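Local coordinates for nucleoporin NUP159 (Saccharomyces cerevisiae, PDB 1XIP), which serves as a nuclear pore component in mRNA export, its N-terminal beta-propeller domain tethering the helicase Dbp5 to the pore, at residues A[44-52]-A[62-70]; A[91-101]-A[129-139]. All blocks are in the same frame, centred on the assembly; numbering follows the deposited sequence.

Contact 1: residues A[44-52]-A[62-70]; sequences DISNSKSLF and VGELQLLRD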
loop_
_atom_site.group_PDB
_atom_site.type_symbol
_atom_site.label_atom_id
_atom_site.label_comp_id
_atom_site.label_asym_id
_atom_site.label_seq_id
_atom_site.Cartn_x
_atom_site.Cartn_y
_atom_site.Cartn_z
ATOM N N ASP A 44 -3.563 -7.483 6.841
ATOM C CA ASP A 44 -2.308 -7.479 7.584
ATOM C C ASP A 44 -2.019 -8.875 8.109
ATOM O O ASP A 44 -2.922 -9.681 8.269
ATOM C CB ASP A 44 -2.347 -6.489 8.742
ATOM C CG ASP A 44 -0.951 -6.149 9.282
ATOM O OD1 ASP A 44 0.053 -6.426 8.581
ATOM O OD2 ASP A 44 -0.764 -5.577 10.390
ATOM N N ILE A 45 -0.743 -9.154 8.352
ATOM C CA ILE A 45 -0.318 -10.456 8.818
ATOM C C ILE A 45 0.638 -10.243 9.964
ATOM O O ILE A 45 1.471 -9.358 9.928
ATOM C CB ILE A 45 0.381 -11.230 7.690
ATOM C CG1 ILE A 45 -0.647 -11.692 6.653
ATOM C CG2 ILE A 45 1.213 -12.385 8.267
ATOM C CD1 ILE A 45 -0.044 -12.406 5.438
ATOM N N SER A 46 0.486 -11.033 11.003
ATOM C CA SER A 46 1.435 -11.025 12.087
ATOM C C SER A 46 2.088 -12.392 12.111
ATOM O O SER A 46 1.447 -13.406 12.409
ATOM C CB SER A 46 0.723 -10.767 13.393
ATOM O OG SER A 46 1.396 -11.399 14.437
ATOM N N ASN A 47 3.361 -12.412 11.767
ATOM C CA ASN A 47 4.130 -13.638 11.745
ATOM C C ASN A 47 4.451 -14.190 13.137
ATOM O O ASN A 47 4.684 -15.398 13.284
ATOM C CB ASN A 47 5.417 -13.423 10.947
ATOM C CG ASN A 47 5.162 -13.323 9.461
ATOM O OD1 ASN A 47 4.838 -14.309 8.811
ATOM N ND2 ASN A 47 5.299 -12.129 8.918
ATOM N N SER A 48 4.469 -13.312 14.150
ATOM C CA SER A 48 4.786 -13.723 15.521
ATOM C C SER A 48 3.598 -14.391 16.158
ATOM O O SER A 48 3.743 -15.361 16.895
ATOM C CB SER A 48 5.193 -12.519 16.379
ATOM O OG SER A 48 4.081 -11.662 16.605
ATOM N N LYS A 49 2.417 -13.849 15.908
ATOM C CA LYS A 49 1.196 -14.422 16.454
ATOM C C LYS A 49 0.629 -15.519 15.553
ATOM O O LYS A 49 -0.236 -16.283 15.974
ATOM C CB LYS A 49 0.158 -13.326 16.652
ATOM C CG LYS A 49 0.312 -12.593 17.917
ATOM C CD LYS A 49 -0.591 -11.388 17.943
ATOM C CE LYS A 49 -0.180 -10.448 19.046
ATOM N NZ LYS A 49 0.749 -9.452 18.452
ATOM N N SER A 50 1.113 -15.579 14.314
ATOM C CA SER A 50 0.540 -16.432 13.271
ATOM C C SER A 50 -0.952 -16.121 13.025
ATOM O O SER A 50 -1.799 -17.014 13.095
ATOM C CB SER A 50 0.747 -17.916 13.599
ATOM O OG SER A 50 0.969 -18.667 12.414
ATOM N N LEU A 51 -1.269 -14.856 12.755
ATOM C CA LEU A 51 -2.651 -14.435 12.532
ATOM C C LEU A 51 -2.745 -13.512 11.325
ATOM O O LEU A 51 -1.733 -13.002 10.869
ATOM C CB LEU A 51 -3.212 -13.715 13.777
ATOM C CG LEU A 51 -3.317 -14.413 15.126
ATOM C CD1 LEU A 51 -3.855 -13.463 16.120
ATOM C CD2 LEU A 51 -4.194 -15.674 15.103
ATOM N N PHE A 52 -3.966 -13.311 10.816
ATOM C CA PHE A 52 -4.267 -12.272 9.815
ATOM C C PHE A 52 -5.563 -11.555 10.164
ATOM O O PHE A 52 -6.473 -12.152 10.765
ATOM C CB PHE A 52 -4.388 -12.857 8.408
ATOM C CG PHE A 52 -5.624 -13.711 8.204
ATOM C CD1 PHE A 52 -6.786 -13.168 7.617
ATOM C CD2 PHE A 52 -5.637 -15.037 8.612
ATOM C CE1 PHE A 52 -7.935 -13.939 7.458
ATOM C CE2 PHE A 52 -6.769 -15.809 8.446
ATOM C CZ PHE A 52 -7.929 -15.256 7.865
ATOM N N VAL A 62 -10.604 -11.505 11.892
ATOM C CA VAL A 62 -9.305 -11.991 12.358
ATOM C C VAL A 62 -9.316 -13.536 12.289
ATOM O O VAL A 62 -10.294 -14.150 12.670
ATOM C CB VAL A 62 -9.058 -11.509 13.793
ATOM C CG1 VAL A 62 -7.785 -12.064 14.355
ATOM C CG2 VAL A 62 -8.992 -10.021 13.805
ATOM N N GLY A 63 -8.236 -14.146 11.802
ATOM C CA GLY A 63 -8.162 -15.622 11.650
ATOM C C GLY A 63 -6.750 -16.228 11.773
ATOM O O GLY A 63 -5.760 -15.512 11.787
ATOM N N GLU A 64 -6.666 -17.548 11.871
ATOM C CA GLU A 64 -5.381 -18.242 11.950
ATOM C C GLU A 64 -4.646 -18.246 10.595
ATOM O O GLU A 64 -5.238 -18.568 9.556
ATOM C CB GLU A 64 -5.597 -19.677 12.412
ATOM C CG GLU A 64 -5.281 -19.931 13.885
ATOM C CD GLU A 64 -3.788 -19.756 14.236
ATOM O OE1 GLU A 64 -2.888 -19.915 13.329
ATOM O OE2 GLU A 64 -3.510 -19.456 15.434
ATOM N N LEU A 65 -3.362 -17.894 10.603
ATOM C CA LEU A 65 -2.572 -17.805 9.379
ATOM C C LEU A 65 -2.324 -19.160 8.708
ATOM O O LEU A 65 -2.472 -19.284 7.488
ATOM C CB LEU A 65 -1.239 -17.129 9.668
ATOM C CG LEU A 65 -0.548 -16.147 8.712
ATOM C CD1 LEU A 65 0.963 -16.257 8.912
ATOM C CD2 LEU A 65 -0.917 -16.315 7.252
ATOM N N GLN A 66 -1.932 -20.170 9.481
ATOM C CA GLN A 66 -1.712 -21.510 8.915
ATOM C C GLN A 66 -2.970 -22.004 8.204
ATOM O O GLN A 66 -2.882 -22.682 7.195
ATOM C CB GLN A 66 -1.290 -22.513 9.988
ATOM C CG GLN A 66 -0.817 -23.870 9.462
ATOM C CD GLN A 66 0.406 -23.770 8.550
ATOM O OE1 GLN A 66 0.348 -24.153 7.376
ATOM N NE2 GLN A 66 1.510 -23.254 9.089
ATOM N N LEU A 67 -4.131 -21.634 8.744
ATOM C CA LEU A 67 -5.415 -22.004 8.175
ATOM C C LEU A 67 -5.611 -21.351 6.822
ATOM O O LEU A 67 -5.957 -22.018 5.851
ATOM C CB LEU A 67 -6.551 -21.613 9.111
ATOM C CG LEU A 67 -7.573 -22.667 9.545
ATOM C CD1 LEU A 67 -7.903 -23.604 8.395
ATOM C CD2 LEU A 67 -7.069 -23.458 10.751
ATOM N N LEU A 68 -5.367 -20.056 6.746
ATOM C CA LEU A 68 -5.537 -19.337 5.499
ATOM C C LEU A 68 -4.591 -19.870 4.428
ATOM O O LEU A 68 -4.992 -20.098 3.289
ATOM C CB LEU A 68 -5.322 -17.850 5.728
ATOM C CG LEU A 68 -5.402 -16.924 4.526
ATOM C CD1 LEU A 68 -6.790 -16.956 3.926
ATOM C CD2 LEU A 68 -4.978 -15.494 4.943
ATOM N N ARG A 69 -3.337 -20.090 4.804
ATOM C CA ARG A 69 -2.380 -20.672 3.881
ATOM C C ARG A 69 -2.925 -21.983 3.315
ATOM O O ARG A 69 -3.015 -22.138 2.105
ATOM C CB ARG A 69 -1.028 -20.884 4.555
ATOM C CG ARG A 69 0.115 -21.044 3.574
ATOM C CD ARG A 69 0.795 -22.402 3.673
ATOM N NE ARG A 69 1.535 -22.803 2.464
ATOM C CZ ARG A 69 2.864 -22.727 2.324
ATOM N NH1 ARG A 69 3.618 -22.232 3.310
ATOM N NH2 ARG A 69 3.440 -23.138 1.193
ATOM N N ASP A 70 -3.337 -22.890 4.200
ATOM C CA ASP A 70 -3.786 -24.225 3.831
ATOM C C ASP A 70 -5.070 -24.209 3.012
ATOM O O ASP A 70 -5.256 -25.039 2.112
ATOM C CB ASP A 70 -3.999 -25.062 5.086
ATOM C CG ASP A 70 -2.699 -25.530 5.709
ATOM O OD1 ASP A 70 -1.615 -25.219 5.172
ATOM O OD2 ASP A 70 -2.661 -26.217 6.760
HETATM O O HOH W 1 -1.325 -18.894 16.523
#
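This contact sits at the open end of the beta hairpin formed by strands 51-56 and 59-64, in a four-stranded propeller blade, where Phe52 and Gly63 form an antiparallel hydrogen-bonded pair. Phe52 N donates to Gly63 O at 3.0 Å, and Gly63 N returns the bond to Phe52 O at 2.9 Å. One residue on, the strand gives way to helix 65-73 with Glu64 at the N-cap position, and the ladder is continued by Leu65 N, which donates to Ser50 O at 3.1 Å in a nearly straight bond (170°), although the donor stands well above the carbonyl plane.

The Phe52 ring is the main apolar piece. Its CG lies between the backbone N and the carbonyl carbon (chi1 70°), which folds the ring back across the neighbouring strand. One face rests on the backbone of Gly63, which has no side chain to hold the ring off; over the opposite face Leu68 CD2 makes a CH-pi contact, 3.7 Å from the ring centroid and close to the normal. The ring edge meets Glu64 O, 3.3 Å from Phe52 CE2. Beside it, Leu65 turns CD1 onto Ile45 CG2 at 3.9 Å, the two side chains crossing at about a right angle, and Tyr367 of strand 365-370 touches both.

Glu64 bends at chi2 and comes back over the 46-51 turn. Glu64 OE1 lies 3.1 Å from Ser50 O, two acceptors that would tend to repel. Within that turn, Ser50 and Leu51 both face Ser46 in a G1 beta bulge, and Ser46 OG accepts from Lys49 N in an ST motif. The whole is an antiparallel meander of a propeller blade, one strand of which runs straight into a short helix packed on the hairpin.

Contact 2: residues A[91-101]-A[129-139]; sequences IFVCFHGDQVL and VFQLKNVNNTL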
loop_
_atom_site.group_PDB
_atom_site.type_symbol
_atom_site.label_atom_id
_atom_site.label_comp_id
_atom_site.label_asym_id
_atom_site.label_seq_id
_atom_site.Cartn_x
_atom_site.Cartn_y
_atom_site.Cartn_z
ATOM N N ILE A 91 -10.913 0.886 5.789
ATOM C CA ILE A 91 -9.847 1.306 4.898
ATOM C C ILE A 91 -8.485 0.898 5.422
ATOM O O ILE A 91 -7.482 1.004 4.716
ATOM C CB ILE A 91 -9.927 2.830 4.655
ATOM C CG1 ILE A 91 -9.781 3.614 5.962
ATOM C CG2 ILE A 91 -11.250 3.189 4.001
ATOM C CD1 ILE A 91 -9.252 5.005 5.765
ATOM N N PHE A 92 -8.457 0.406 6.657
ATOM C CA PHE A 92 -7.208 0.191 7.365
ATOM C C PHE A 92 -7.341 -0.848 8.457
ATOM O O PHE A 92 -8.215 -0.781 9.294
ATOM C CB PHE A 92 -6.689 1.501 7.972
ATOM C CG PHE A 92 -5.419 1.339 8.745
ATOM C CD1 PHE A 92 -4.183 1.438 8.106
ATOM C CD2 PHE A 92 -5.444 1.063 10.111
ATOM C CE1 PHE A 92 -2.990 1.287 8.812
ATOM C CE2 PHE A 92 -4.245 0.912 10.829
ATOM C CZ PHE A 92 -3.018 1.033 10.171
ATOM N N VAL A 93 -6.400 -1.772 8.468
ATOM C CA VAL A 93 -6.448 -2.941 9.320
ATOM C C VAL A 93 -4.986 -3.268 9.641
ATOM O O VAL A 93 -4.128 -3.143 8.761
ATOM C CB VAL A 93 -7.179 -4.071 8.562
ATOM C CG1 VAL A 93 -6.269 -5.264 8.240
ATOM C CG2 VAL A 93 -8.457 -4.457 9.262
ATOM N N CYS A 94 -4.686 -3.621 10.893
ATOM C CA CYS A 94 -3.296 -3.870 11.284
ATOM C C CYS A 94 -3.087 -4.330 12.726
ATOM O O CYS A 94 -3.813 -3.906 13.622
ATOM C CB CYS A 94 -2.439 -2.631 11.003
ATOM S SG CYS A 94 -2.112 -1.575 12.420
ATOM N N PHE A 95 -2.066 -5.165 12.945
ATOM C CA PHE A 95 -1.722 -5.630 14.288
ATOM C C PHE A 95 -0.824 -4.637 14.983
ATOM O O PHE A 95 0.064 -4.071 14.364
ATOM C CB PHE A 95 -1.037 -6.993 14.252
ATOM C CG PHE A 95 -1.906 -8.098 13.730
ATOM C CD1 PHE A 95 -1.875 -8.451 12.381
ATOM C CD2 PHE A 95 -2.749 -8.782 14.572
ATOM C CE1 PHE A 95 -2.676 -9.469 11.889
ATOM C CE2 PHE A 95 -3.551 -9.804 14.097
ATOM C CZ PHE A 95 -3.513 -10.154 12.745
ATOM N N HIS A 96 -1.053 -4.444 16.280
ATOM C CA HIS A 96 -0.258 -3.535 17.098
ATOM C C HIS A 96 -0.218 -4.048 18.529
ATOM O O HIS A 96 -1.222 -4.015 19.229
ATOM C CB HIS A 96 -0.858 -2.122 17.074
ATOM C CG HIS A 96 -0.162 -1.151 17.986
ATOM N ND1 HIS A 96 -0.716 -0.715 19.176
ATOM C CD2 HIS A 96 1.045 -0.536 17.886
ATOM C CE1 HIS A 96 0.117 0.135 19.760
ATOM N NE2 HIS A 96 1.192 0.261 18.999
ATOM N N GLY A 97 0.940 -4.511 18.975
ATOM C CA GLY A 97 1.019 -5.107 20.291
ATOM C C GLY A 97 0.046 -6.264 20.350
ATOM O O GLY A 97 0.009 -7.092 19.444
ATOM N N ASP A 98 -0.779 -6.309 21.386
ATOM C CA ASP A 98 -1.768 -7.377 21.494
ATOM C C ASP A 98 -3.169 -6.963 21.014
ATOM O O ASP A 98 -4.169 -7.471 21.490
ATOM C CB ASP A 98 -1.801 -7.915 22.921
ATOM C CG ASP A 98 -0.676 -8.924 23.191
ATOM O OD1 ASP A 98 0.503 -8.499 23.356
ATOM O OD2 ASP A 98 -0.881 -10.165 23.246
ATOM N N GLN A 99 -3.211 -6.050 20.052
ATOM C CA GLN A 99 -4.450 -5.475 19.566
ATOM C C GLN A 99 -4.506 -5.503 18.049
ATOM O O GLN A 99 -3.491 -5.676 17.380
ATOM C CB GLN A 99 -4.544 -4.016 20.009
ATOM C CG GLN A 99 -5.017 -3.801 21.422
ATOM C CD GLN A 99 -5.030 -2.321 21.799
ATOM O OE1 GLN A 99 -4.474 -1.467 21.077
ATOM N NE2 GLN A 99 -5.665 -2.010 22.926
ATOM N N VAL A 100 -5.702 -5.316 17.509
ATOM C CA VAL A 100 -5.865 -5.076 16.091
ATOM C C VAL A 100 -6.535 -3.708 15.903
ATOM O O VAL A 100 -7.574 -3.422 16.498
ATOM C CB VAL A 100 -6.699 -6.181 15.424
ATOM C CG1 VAL A 100 -6.886 -5.898 13.963
ATOM C CG2 VAL A 100 -6.029 -7.505 15.573
ATOM N N LEU A 101 -5.941 -2.850 15.100
ATOM C CA LEU A 101 -6.594 -1.597 14.832
ATOM C C LEU A 101 -7.391 -1.718 13.559
ATOM O O LEU A 101 -6.947 -2.332 12.610
ATOM C CB LEU A 101 -5.598 -0.439 14.775
ATOM C CG LEU A 101 -4.720 -0.279 16.027
ATOM C CD1 LEU A 101 -3.773 0.866 15.867
ATOM C CD2 LEU A 101 -5.570 -0.103 17.274
ATOM N N VAL A 129 -10.929 10.547 6.501
ATOM C CA VAL A 129 -9.510 10.272 6.363
ATOM C C VAL A 129 -9.232 9.520 5.067
ATOM O O VAL A 129 -10.052 8.704 4.645
ATOM C CB VAL A 129 -9.016 9.507 7.602
ATOM C CG1 VAL A 129 -7.686 8.828 7.350
ATOM C CG2 VAL A 129 -8.925 10.456 8.790
ATOM N N PHE A 130 -8.096 9.815 4.428
ATOM C CA PHE A 130 -7.694 9.183 3.160
ATOM C C PHE A 130 -6.671 8.049 3.368
ATOM O O PHE A 130 -6.666 7.053 2.633
ATOM C CB PHE A 130 -7.038 10.216 2.220
ATOM C CG PHE A 130 -7.990 11.196 1.595
ATOM C CD1 PHE A 130 -9.340 10.866 1.368
ATOM C CD2 PHE A 130 -7.528 12.465 1.207
ATOM C CE1 PHE A 130 -10.226 11.791 0.782
ATOM C CE2 PHE A 130 -8.395 13.401 0.612
ATOM C CZ PHE A 130 -9.754 13.065 0.402
ATOM N N GLN A 131 -5.772 8.244 4.333
ATOM C CA GLN A 131 -4.639 7.348 4.522
ATOM C C GLN A 131 -4.157 7.297 5.951
ATOM O O GLN A 131 -4.092 8.323 6.624
ATOM C CB GLN A 131 -3.471 7.739 3.615
ATOM C CG GLN A 131 -2.513 6.560 3.341
ATOM C CD GLN A 131 -1.279 6.972 2.599
ATOM O OE1 GLN A 131 -1.369 7.432 1.473
ATOM N NE2 GLN A 131 -0.121 6.825 3.227
ATOM N N LEU A 132 -3.809 6.093 6.393
ATOM C CA LEU A 132 -3.261 5.867 7.715
ATOM C C LEU A 132 -2.051 5.000 7.573
ATOM O O LEU A 132 -2.044 4.067 6.755
ATOM C CB LEU A 132 -4.258 5.121 8.583
ATOM C CG LEU A 132 -5.451 5.873 9.131
ATOM C CD1 LEU A 132 -6.718 5.310 8.550
ATOM C CD2 LEU A 132 -5.451 5.726 10.621
ATOM N N LYS A 133 -1.026 5.297 8.361
ATOM C CA LYS A 133 0.122 4.425 8.498
ATOM C C LYS A 133 0.484 4.305 9.958
ATOM O O LYS A 133 0.538 5.305 10.701
ATOM C CB LYS A 133 1.319 4.969 7.734
ATOM C CG LYS A 133 1.734 4.169 6.501
ATOM C CD LYS A 133 2.381 2.799 6.828
ATOM C CE LYS A 133 2.188 1.781 5.649
ATOM N NZ LYS A 133 2.108 0.310 6.053
ATOM N N ASN A 134 0.736 3.072 10.375
ATOM C CA ASN A 134 1.238 2.829 11.703
ATOM C C ASN A 134 2.751 2.680 11.683
ATOM O O ASN A 134 3.288 1.957 10.843
ATOM C CB ASN A 134 0.590 1.590 12.285
ATOM C CG ASN A 134 1.245 1.153 13.565
ATOM O OD1 ASN A 134 1.604 -0.009 13.714
ATOM N ND2 ASN A 134 1.423 2.093 14.499
ATOM N N VAL A 135 3.452 3.372 12.576
ATOM C CA VAL A 135 4.911 3.209 12.590
ATOM C C VAL A 135 5.435 2.501 13.838
ATOM O O VAL A 135 5.918 1.351 13.748
ATOM C CB VAL A 135 5.712 4.476 12.148
ATOM C CG1 VAL A 135 5.139 5.746 12.736
ATOM C CG2 VAL A 135 7.182 4.310 12.463
ATOM N N ASN A 136 5.317 3.115 15.006
ATOM C CA ASN A 136 5.574 2.329 16.210
ATOM C C ASN A 136 4.349 2.312 17.086
ATOM O O ASN A 136 3.484 1.454 16.941
ATOM C CB ASN A 136 6.797 2.850 16.966
ATOM C CG ASN A 136 8.089 2.563 16.237
ATOM O OD1 ASN A 136 8.442 1.403 15.999
ATOM N ND2 ASN A 136 8.797 3.619 15.855
ATOM N N ASN A 137 4.282 3.275 17.990
ATOM C CA ASN A 137 3.109 3.496 18.811
ATOM C C ASN A 137 2.354 4.704 18.317
ATOM O O ASN A 137 1.675 5.387 19.089
ATOM C CB ASN A 137 3.511 3.707 20.278
ATOM C CG ASN A 137 4.187 2.505 20.861
ATOM O OD1 ASN A 137 3.644 1.390 20.831
ATOM N ND2 ASN A 137 5.397 2.703 21.372
ATOM N N THR A 138 2.486 4.994 17.034
ATOM C CA THR A 138 1.833 6.169 16.506
ATOM C C THR A 138 1.167 5.886 15.160
ATOM O O THR A 138 1.661 5.084 14.353
ATOM C CB THR A 138 2.812 7.366 16.434
ATOM O OG1 THR A 138 3.772 7.116 15.418
ATOM C CG2 THR A 138 3.694 7.473 17.685
ATOM N N LEU A 139 0.025 6.537 14.953
ATOM C CA LEU A 139 -0.727 6.447 13.716
ATOM C C LEU A 139 -0.608 7.731 12.989
ATOM O O LEU A 139 -1.005 8.758 13.512
ATOM C CB LEU A 139 -2.196 6.217 14.011
ATOM C CG LEU A 139 -2.719 4.816 13.723
ATOM C CD1 LEU A 139 -4.211 4.788 13.956
ATOM C CD2 LEU A 139 -2.397 4.428 12.312
#
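With CG swung away from the backbone N in both Phe92 (chi1 179°) and His96 (chi1 175°), these two rings reach from strand 90-96 into the neighbouring blade, Phe92 to Leu132 and His96 to Asn137. Strands 91-96 and 131-134 run nearly parallel with their axes 7.4 Å apart at the closest, too far for a shared backbone ladder, and side chains fill the gap.

Phe92 lies with one face under Leu132 CB, a CH-pi contact 4.0 Å from the ring centroid and shifted toward the rim. Its far corner, CZ, meets Leu139 CD2 at 4.1 Å, the two side chains sliding past each other in opposite directions, while Asn134 CB comes up at the ring edge. Leu132 CD1 also meets Ile91 CD1 at 3.8 Å, the chains crossing at about a right angle. Further out from the centre of the propeller, on the second strands, Leu101 CD1 and Leu139 CD1 approach loosely, and both leucines touch Leu108 of strand 107-112.

At the turn end the contact becomes polar. His96 NE2 donates to Asn137 OD1 at 3.3 Å, a long and rather bent bond (145°), although it arrives in the carbonyl plane on a lone pair; imidazole and amide stand almost perpendicular. Asn136 O comes to the same ring edge, 3.3 Å from His96 CD2. Asn136 O accepts from Asn134 ND2, whose second bond goes to Thr138 O at 3.0 Å. Thr138 O takes Val135 N as well, so the Asn134 amide ties down the 134-138 loop that presents Asn137 to the histidine.

Blade joins blade here through a greasy seam of Ile91, Phe92, Leu132 and Leu139, and the long, bent His96-Asn137 hydrogen bond at its end probably adds more to direction than to strength.

How the contacts relate
From the N terminus, contact 1 comes first: 44-52 returns through the tight hairpin turn to meet 62-70, closing a short loop inside one blade. The chain then finishes that blade with strand 83-86 and enters the next, whose first hairpin, 91-101, opens contact 2; this closes 28 residues later on the first hairpin of the following blade, 129-139. The two loops lie in series, neither nesting nor crossing, with centres about 17 Å apart. They still touch: Asp44 OD2 probably takes a hydrogen bond from Phe95 N, and Lys49 NZ probably donates to Gly97 O. Three consecutive propeller blades are thus joined side by side.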